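Local coordinates for protein 11R-lipoxygenase (Gersemia fruticosa, PDB 3VF1) that probably inserts molecular oxygen into polyunsaturated fatty acids as a calcium-regulated, non-heme iron lipoxygenase, at residues Lys326-Leu338 against Lys376-Gln388. Numbering follows the deposited sequence.
Sequences KRYITTPLGLFYL and KLWLRCADTQYHQ
Ile329 and Pro332, in the loop leading into strand 333-338, lie across helix 369-410, their nearest CA atoms being those of Ala382 and Leu379; the strand crosses residues 376-388 with 111° between N-to-C directions, the axes 9.3 Å apart at closest approach. This lipoxygenase catalytic-domain helix also carries the iron ligands His392 and His397. The Pro332 ring sits over the helix, CG 3.5 Å from Ala382 CB, while its CB meets Leu379 CD1. Trp378 offers the rim of its six-membered ring to Ile329 CA, 3.9 Å from CZ3 and near the ring plane. Thr330 CG2 comes to 3.7 Å from Trp378 CE3, the side chains crossing at about a right angle. With CG1 anti to the backbone N (chi1 -157°), Ile329 sends CD1 to Cys381 SG (3.4 Å) and on to Gln385 CG. Gln385, bent at chi2, turns NE2 back to Cys381 O (3.0 Å) and also bonds Thr594 O; an alanine here would probably leave Thr594 O without this donor and uncover one flank of Ile329. No direct hydrogen bond joins the segments, but one water accepts from Thr330 N and donates to Thr330 OG1, itself hydrogen-bonded to Leu351 O, and, at 2.8 Å, to Trp378 O.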
ATOM      1  N   LYS A 326      16.801  20.549 -16.343  1.00 42.20           N
ATOM      2  CA  LYS A 326      17.697  19.414 -16.523  1.00 41.95           C
ATOM      3  C   LYS A 326      18.024  18.786 -15.174  1.00 38.83           C
ATOM      4  O   LYS A 326      18.431  19.477 -14.238  1.00 36.10           O
ATOM      5  CB  LYS A 326      18.988  19.850 -17.218  1.00 43.12           C
ATOM      6  CG  LYS A 326      18.780  20.430 -18.604  1.00 52.78           C
ATOM      7  CD  LYS A 326      20.101  20.599 -19.339  1.00 55.78           C
ATOM      8  CE  LYS A 326      19.895  21.143 -20.744  1.00 59.74           C
ATOM      9  NZ  LYS A 326      19.358  22.533 -20.742  1.00 64.19           N
ATOM     10  N   ARG A 327      17.844  17.474 -15.081  1.00 34.20           N
ATOM     11  CA  ARG A 327      18.099  16.754 -13.842  1.00 32.08           C
ATOM     12  C   ARG A 327      19.072  15.612 -14.092  1.00 31.62           C
ATOM     13  O   ARG A 327      19.226  15.148 -15.222  1.00 31.16           O
ATOM     14  CB  ARG A 327      16.790  16.224 -13.259  1.00 30.77           C
ATOM     15  CG  ARG A 327      15.747  17.307 -13.054  1.00 33.00           C
ATOM     16  CD  ARG A 327      14.390  16.729 -12.705  1.00 33.02           C
ATOM     17  NE  ARG A 327      13.350  17.751 -12.740  1.00 35.52           N
ATOM     18  CZ  ARG A 327      12.053  17.506 -12.593  1.00 38.12           C
ATOM     19  NH1 ARG A 327      11.624  16.267 -12.399  1.00 39.94           N
ATOM     20  NH2 ARG A 327      11.184  18.503 -12.643  1.00 41.75           N
ATOM     21  N   TYR A 328      19.729  15.162 -13.030  1.00 29.48           N
ATOM     22  CA  TYR A 328      20.762  14.146 -13.158  1.00 30.10           C
ATOM     23  C   TYR A 328      20.623  13.065 -12.099  1.00 29.05           C
ATOM     24  O   TYR A 328      20.025  13.280 -11.044  1.00 29.73           O
ATOM     25  CB  TYR A 328      22.143  14.793 -13.049  1.00 31.00           C
ATOM     26  CG  TYR A 328      22.374  15.894 -14.055  1.00 34.54           C
ATOM     27  CD1 TYR A 328      21.943  17.190 -13.803  1.00 34.17           C
ATOM     28  CD2 TYR A 328      23.018  15.639 -15.258  1.00 34.25           C
ATOM     29  CE1 TYR A 328      22.149  18.200 -14.721  1.00 35.01           C
ATOM     30  CE2 TYR A 328      23.229  16.645 -16.181  1.00 37.48           C
ATOM     31  CZ  TYR A 328      22.791  17.923 -15.908  1.00 34.98           C
ATOM     32  OH  TYR A 328      22.996  18.928 -16.823  1.00 42.30           O
ATOM     33  N   ILE A 329      21.177  11.898 -12.402  1.00 28.73           N
ATOM     34  CA  ILE A 329      21.239  10.797 -11.457  1.00 30.03           C
ATOM     35  C   ILE A 329      22.396   9.902 -11.868  1.00 30.10           C
ATOM     36  O   ILE A 329      22.805   9.898 -13.027  1.00 30.80           O
ATOM     37  CB  ILE A 329      19.932   9.973 -11.440  1.00 28.97           C
ATOM     38  CG1 ILE A 329      19.778   9.231 -10.110  1.00 28.00           C
ATOM     39  CG2 ILE A 329      19.899   8.987 -12.604  1.00 26.75           C
ATOM     40  CD1 ILE A 329      19.608  10.139  -8.906  1.00 28.87           C
ATOM     41  N   THR A 330      22.928   9.150 -10.915  1.00 29.34           N
ATOM     42  CA  THR A 330      24.007   8.221 -11.202  1.00 30.69           C
ATOM     43  C   THR A 330      23.514   6.799 -10.961  1.00 29.94           C
ATOM     44  O   THR A 330      22.311   6.564 -10.854  1.00 27.99           O
ATOM     45  CB  THR A 330      25.248   8.517 -10.337  1.00 31.24           C
ATOM     46  OG1 THR A 330      24.995   8.152  -8.974  1.00 31.97           O
ATOM     47  CG2 THR A 330      25.608   9.993 -10.410  1.00 30.03           C
ATOM     48  N   THR A 331      24.442   5.854 -10.891  1.00 27.09           N
ATOM     49  CA  THR A 331      24.103   4.454 -10.693  1.00 27.74           C
ATOM     50  C   THR A 331      25.024   3.899  -9.616  1.00 28.21           C
ATOM     51  O   THR A 331      25.818   2.992  -9.869  1.00 28.98           O
ATOM     52  CB  THR A 331      24.279   3.665 -11.999  1.00 30.41           C
ATOM     53  OG1 THR A 331      25.651   3.714 -12.408  1.00 30.87           O
ATOM     54  CG2 THR A 331      23.408   4.257 -13.096  1.00 28.28           C
ATOM     55  N   PRO A 332      24.907   4.443  -8.398  1.00 26.16           N
ATOM     56  CA  PRO A 332      25.928   4.313  -7.358  1.00 26.16           C
ATOM     57  C   PRO A 332      25.976   2.961  -6.659  1.00 27.54           C
ATOM     58  O   PRO A 332      25.068   2.142  -6.793  1.00 26.70           O
ATOM     59  CB  PRO A 332      25.523   5.388  -6.354  1.00 26.51           C
ATOM     60  CG  PRO A 332      24.045   5.451  -6.470  1.00 24.81           C
ATOM     61  CD  PRO A 332      23.725   5.179  -7.916  1.00 24.89           C
ATOM     62  N   LEU A 333      27.061   2.750  -5.922  1.00 25.69           N
ATOM     63  CA  LEU A 333      27.185   1.625  -5.010  1.00 25.18           C
ATOM     64  C   LEU A 333      27.661   2.161  -3.669  1.00 25.95           C
ATOM     65  O   LEU A 333      28.586   2.968  -3.609  1.00 27.61           O
ATOM     66  CB  LEU A 333      28.183   0.590  -5.530  1.00 25.22           C
ATOM     67  CG  LEU A 333      27.873  -0.065  -6.875  1.00 30.10           C
ATOM     68  CD1 LEU A 333      28.469   0.745  -8.013  1.00 32.18           C
ATOM     69  CD2 LEU A 333      28.384  -1.496  -6.898  1.00 30.53           C
ATOM     70  N   GLY A 334      27.021   1.717  -2.596  1.00 24.53           N
ATOM     71  CA  GLY A 334      27.409   2.127  -1.263  1.00 21.42           C
ATOM     72  C   GLY A 334      27.844   0.929  -0.448  1.00 25.47           C
ATOM     73  O   GLY A 334      27.228  -0.131  -0.517  1.00 28.76           O
ATOM     74  N   LEU A 335      28.912   1.092   0.321  1.00 22.83           N
ATOM     75  CA  LEU A 335      29.401   0.020   1.176  1.00 20.99           C
ATOM     76  C   LEU A 335      29.265   0.443   2.630  1.00 23.22           C
ATOM     77  O   LEU A 335      29.590   1.572   2.987  1.00 26.86           O
ATOM     78  CB  LEU A 335      30.858  -0.306   0.850  1.00 23.20           C
ATOM     79  CG  LEU A 335      31.337  -1.689   1.294  1.00 24.06           C
ATOM     80  CD1 LEU A 335      30.634  -2.781   0.496  1.00 26.89           C
ATOM     81  CD2 LEU A 335      32.844  -1.805   1.151  1.00 24.47           C
ATOM     82  N   PHE A 336      28.774  -0.468   3.464  1.00 22.80           N
ATOM     83  CA  PHE A 336      28.525  -0.164   4.865  1.00 22.38           C
ATOM     84  C   PHE A 336      29.230  -1.158   5.777  1.00 24.34           C
ATOM     85  O   PHE A 336      29.539  -2.277   5.376  1.00 23.60           O
ATOM     86  CB  PHE A 336      27.023  -0.171   5.150  1.00 20.98           C
ATOM     87  CG  PHE A 336      26.247   0.835   4.347  1.00 20.45           C
ATOM     88  CD1 PHE A 336      26.010   0.630   2.999  1.00 20.79           C
ATOM     89  CD2 PHE A 336      25.748   1.982   4.941  1.00 22.29           C
ATOM     90  CE1 PHE A 336      25.295   1.552   2.257  1.00 21.74           C
ATOM     91  CE2 PHE A 336      25.032   2.907   4.203  1.00 24.19           C
ATOM     92  CZ  PHE A 336      24.806   2.689   2.857  1.00 20.77           C
ATOM     93  N   TYR A 337      29.482  -0.729   7.009  1.00 23.59           N
ATOM     94  CA  TYR A 337      30.159  -1.555   7.997  1.00 23.05           C
ATOM     95  C   TYR A 337      29.283  -1.706   9.231  1.00 24.73           C
ATOM     96  O   TYR A 337      28.694  -0.736   9.700  1.00 25.56           O
ATOM     97  CB  TYR A 337      31.490  -0.912   8.385  1.00 26.16           C
ATOM     98  CG  TYR A 337      32.332  -1.736   9.334  1.00 26.24           C
ATOM     99  CD1 TYR A 337      32.945  -2.905   8.910  1.00 25.98           C
ATOM    100  CD2 TYR A 337      32.535  -1.330  10.645  1.00 22.14           C
ATOM    101  CE1 TYR A 337      33.723  -3.655   9.765  1.00 27.68           C
ATOM    102  CE2 TYR A 337      33.315  -2.076  11.512  1.00 24.19           C
ATOM    103  CZ  TYR A 337      33.905  -3.236  11.064  1.00 29.96           C
ATOM    104  OH  TYR A 337      34.685  -3.986  11.914  1.00 32.15           O
ATOM    105  N   LEU A 338      29.193  -2.925   9.750  1.00 25.25           N
ATOM    106  CA  LEU A 338      28.434  -3.182  10.967  1.00 27.87           C
ATOM    107  C   LEU A 338      29.326  -2.975  12.185  1.00 27.52           C
ATOM    108  O   LEU A 338      30.154  -3.821  12.511  1.00 28.23           O
ATOM    109  CB  LEU A 338      27.876  -4.606  10.961  1.00 27.09           C
ATOM    110  CG  LEU A 338      27.124  -5.034  12.224  1.00 28.14           C
ATOM    111  CD1 LEU A 338      25.878  -4.187  12.432  1.00 30.47           C
ATOM    112  CD2 LEU A 338      26.766  -6.508  12.150  1.00 29.11           C
ATOM    113  N   LYS A 376      27.464  11.225  -0.332  1.00 23.07           N
ATOM    114  CA  LYS A 376      26.330  10.637   0.370  1.00 23.92           C
ATOM    115  C   LYS A 376      25.000  11.121  -0.202  1.00 25.29           C
ATOM    116  O   LYS A 376      24.053  10.345  -0.323  1.00 25.67           O
ATOM    117  CB  LYS A 376      26.407  10.948   1.867  1.00 22.52           C
ATOM    118  CG  LYS A 376      27.507  10.186   2.593  1.00 25.96           C
ATOM    119  CD  LYS A 376      27.428  10.365   4.101  1.00 24.49           C
ATOM    120  CE  LYS A 376      27.645  11.812   4.517  1.00 24.30           C
ATOM    121  NZ  LYS A 376      27.616  11.971   5.997  1.00 27.58           N
ATOM    122  N   LEU A 377      24.930  12.400  -0.554  1.00 24.81           N
ATOM    123  CA  LEU A 377      23.705  12.971  -1.100  1.00 24.29           C
ATOM    124  C   LEU A 377      23.310  12.287  -2.402  1.00 24.68           C
ATOM    125  O   LEU A 377      22.131  12.049  -2.649  1.00 26.69           O
ATOM    126  CB  LEU A 377      23.865  14.477  -1.325  1.00 24.98           C
ATOM    127  CG  LEU A 377      23.938  15.322  -0.049  1.00 28.24           C
ATOM    128  CD1 LEU A 377      24.390  16.741  -0.362  1.00 26.55           C
ATOM    129  CD2 LEU A 377      22.593  15.337   0.660  1.00 25.45           C
ATOM    130  N   TRP A 378      24.301  11.965  -3.227  1.00 25.98           N
ATOM    131  CA  TRP A 378      24.043  11.321  -4.513  1.00 24.27           C
ATOM    132  C   TRP A 378      23.610   9.868  -4.348  1.00 23.93           C
ATOM    133  O   TRP A 378      22.871   9.339  -5.177  1.00 24.62           O
ATOM    134  CB  TRP A 378      25.277  11.408  -5.413  1.00 24.99           C
ATOM    135  CG  TRP A 378      25.410  12.732  -6.113  1.00 28.78           C
ATOM    136  CD1 TRP A 378      26.145  13.809  -5.707  1.00 29.07           C
ATOM    137  CD2 TRP A 378      24.781  13.117  -7.342  1.00 29.51           C
ATOM    138  NE1 TRP A 378      26.015  14.837  -6.608  1.00 30.48           N
ATOM    139  CE2 TRP A 378      25.183  14.440  -7.619  1.00 30.65           C
ATOM    140  CE3 TRP A 378      23.919  12.473  -8.234  1.00 31.50           C
ATOM    141  CZ2 TRP A 378      24.751  15.127  -8.751  1.00 30.11           C
ATOM    142  CZ3 TRP A 378      23.492  13.159  -9.357  1.00 31.66           C
ATOM    143  CH2 TRP A 378      23.910  14.470  -9.606  1.00 30.67           C
ATOM    144  N   LEU A 379      24.065   9.225  -3.277  1.00 25.92           N
ATOM    145  CA  LEU A 379      23.655   7.856  -2.983  1.00 25.29           C
ATOM    146  C   LEU A 379      22.192   7.825  -2.547  1.00 24.95           C
ATOM    147  O   LEU A 379      21.428   6.955  -2.962  1.00 27.68           O
ATOM    148  CB  LEU A 379      24.544   7.252  -1.893  1.00 25.80           C
ATOM    149  CG  LEU A 379      24.254   5.798  -1.517  1.00 25.50           C
ATOM    150  CD1 LEU A 379      24.492   4.868  -2.696  1.00 24.18           C
ATOM    151  CD2 LEU A 379      25.105   5.379  -0.325  1.00 25.20           C
ATOM    152  N   ARG A 380      21.807   8.782  -1.710  1.00 22.95           N
ATOM    153  CA  ARG A 380      20.431   8.882  -1.238  1.00 25.18           C
ATOM    154  C   ARG A 380      19.481   9.255  -2.371  1.00 25.07           C
ATOM    155  O   ARG A 380      18.346   8.784  -2.420  1.00 26.24           O
ATOM    156  CB  ARG A 380      20.328   9.920  -0.119  1.00 27.20           C
ATOM    157  CG  ARG A 380      21.052   9.526   1.153  1.00 32.57           C
ATOM    158  CD  ARG A 380      20.379   8.341   1.825  1.00 31.88           C
ATOM    159  NE  ARG A 380      19.025   8.660   2.272  1.00 35.87           N
ATOM    160  CZ  ARG A 380      18.110   7.754   2.604  1.00 36.95           C
ATOM    161  NH1 ARG A 380      18.387   6.458   2.535  1.00 34.76           N
ATOM    162  NH2 ARG A 380      16.907   8.146   2.999  1.00 36.98           N
ATOM    163  N   CYS A 381      19.945  10.104  -3.279  1.00 22.85           N
ATOM    164  CA  CYS A 381      19.124  10.524  -4.405  1.00 25.59           C
ATOM    165  C   CYS A 381      18.735   9.315  -5.247  1.00 26.31           C
ATOM    166  O   CYS A 381      17.584   9.182  -5.662  1.00 23.53           O
ATOM    167  CB  CYS A 381      19.862  11.552  -5.262  1.00 26.27           C
ATOM    168  SG  CYS A 381      18.808  12.364  -6.496  1.00 31.57           S
ATOM    169  N   ALA A 382      19.699   8.435  -5.492  1.00 26.64           N
ATOM    170  CA  ALA A 382      19.440   7.204  -6.223  1.00 24.86           C
ATOM    171  C   ALA A 382      18.397   6.370  -5.487  1.00 25.71           C
ATOM    172  O   ALA A 382      17.481   5.814  -6.099  1.00 28.29           O
ATOM    173  CB  ALA A 382      20.724   6.412  -6.395  1.00 21.78           C
ATOM    174  N   ASP A 383      18.537   6.291  -4.167  1.00 23.97           N
ATOM    175  CA  ASP A 383      17.631   5.496  -3.346  1.00 25.23           C
ATOM    176  C   ASP A 383      16.210   6.046  -3.411  1.00 23.88           C
ATOM    177  O   ASP A 383      15.243   5.287  -3.372  1.00 27.51           O
ATOM    178  CB  ASP A 383      18.117   5.462  -1.896  1.00 23.95           C
ATOM    179  CG  ASP A 383      17.265   4.565  -1.017  1.00 29.94           C
ATOM    180  OD1 ASP A 383      17.483   3.334  -1.030  1.00 26.26           O
ATOM    181  OD2 ASP A 383      16.379   5.094  -0.312  1.00 34.71           O
ATOM    182  N   THR A 384      16.091   7.365  -3.513  1.00 23.34           N
ATOM    183  CA  THR A 384      14.784   8.007  -3.613  1.00 25.26           C
ATOM    184  C   THR A 384      14.066   7.570  -4.884  1.00 26.67           C
ATOM    185  O   THR A 384      12.871   7.280  -4.860  1.00 27.97           O
ATOM    186  CB  THR A 384      14.903   9.542  -3.613  1.00 25.41           C
ATOM    187  OG1 THR A 384      15.448   9.980  -2.363  1.00 26.42           O
ATOM    188  CG2 THR A 384      13.538  10.183  -3.825  1.00 26.54           C
ATOM    189  N   GLN A 385      14.800   7.527  -5.991  1.00 25.05           N
ATOM    190  CA  GLN A 385      14.234   7.086  -7.259  1.00 27.57           C
ATOM    191  C   GLN A 385      13.670   5.687  -7.069  1.00 27.21           C
ATOM    192  O   GLN A 385      12.542   5.392  -7.464  1.00 26.63           O
ATOM    193  CB  GLN A 385      15.294   7.055  -8.368  1.00 27.30           C
ATOM    194  CG  GLN A 385      16.212   8.267  -8.440  1.00 27.33           C
ATOM    195  CD  GLN A 385      15.457   9.575  -8.560  1.00 29.92           C
ATOM    196  OE1 GLN A 385      14.759   9.812  -9.545  1.00 32.38           O
ATOM    197  NE2 GLN A 385      15.595  10.434  -7.554  1.00 25.81           N
ATOM    198  N   TYR A 386      14.475   4.830  -6.449  1.00 25.00           N
ATOM    199  CA  TYR A 386      14.104   3.444  -6.206  1.00 25.42           C
ATOM    200  C   TYR A 386      12.873   3.358  -5.307  1.00 25.21           C
ATOM    201  O   TYR A 386      11.938   2.617  -5.596  1.00 24.87           O
ATOM    202  CB  TYR A 386      15.278   2.705  -5.560  1.00 25.70           C
ATOM    203  CG  TYR A 386      15.126   1.202  -5.518  1.00 26.69           C
ATOM    204  CD1 TYR A 386      14.245   0.594  -4.631  1.00 25.32           C
ATOM    205  CD2 TYR A 386      15.877   0.387  -6.354  1.00 27.57           C
ATOM    206  CE1 TYR A 386      14.110  -0.781  -4.586  1.00 24.50           C
ATOM    207  CE2 TYR A 386      15.749  -0.989  -6.318  1.00 27.43           C
ATOM    208  CZ  TYR A 386      14.864  -1.567  -5.431  1.00 27.70           C
ATOM    209  OH  TYR A 386      14.734  -2.935  -5.393  1.00 27.23           O
ATOM    210  N   HIS A 387      12.874   4.123  -4.221  1.00 24.64           N
ATOM    211  CA  HIS A 387      11.792   4.048  -3.245  1.00 26.14           C
ATOM    212  C   HIS A 387      10.447   4.470  -3.827  1.00 24.75           C
ATOM    213  O   HIS A 387       9.447   3.778  -3.658  1.00 27.26           O
ATOM    214  CB  HIS A 387      12.095   4.917  -2.027  1.00 25.12           C
ATOM    215  CG  HIS A 387      10.906   5.146  -1.148  1.00 26.06           C
ATOM    216  ND1 HIS A 387      10.249   6.356  -1.085  1.00 28.63           N
ATOM    217  CD2 HIS A 387      10.242   4.314  -0.313  1.00 29.50           C
ATOM    218  CE1 HIS A 387       9.240   6.263  -0.239  1.00 28.08           C
ATOM    219  NE2 HIS A 387       9.212   5.033   0.243  1.00 29.44           N
ATOM    220  N   GLN A 388      10.425   5.611  -4.506  1.00 24.40           N
ATOM    221  CA  GLN A 388       9.178   6.170  -5.011  1.00 26.13           C
ATOM    222  C   GLN A 388       8.528   5.280  -6.066  1.00 28.40           C
ATOM    223  O   GLN A 388       7.338   4.986  -5.987  1.00 32.55           O
ATOM    224  CB  GLN A 388       9.418   7.563  -5.596  1.00 25.97           C
ATOM    225  CG  GLN A 388       9.739   8.622  -4.558  1.00 30.89           C
ATOM    226  CD  GLN A 388       8.585   8.871  -3.602  1.00 37.12           C
ATOM    227  OE1 GLN A 388       7.425   8.623  -3.932  1.00 38.26           O
ATOM    228  NE2 GLN A 388       8.900   9.360  -2.410  1.00 35.55           N
TER
HETATM  229  O   HOH W   1      22.801   9.082  -7.957  1.00 27.58           O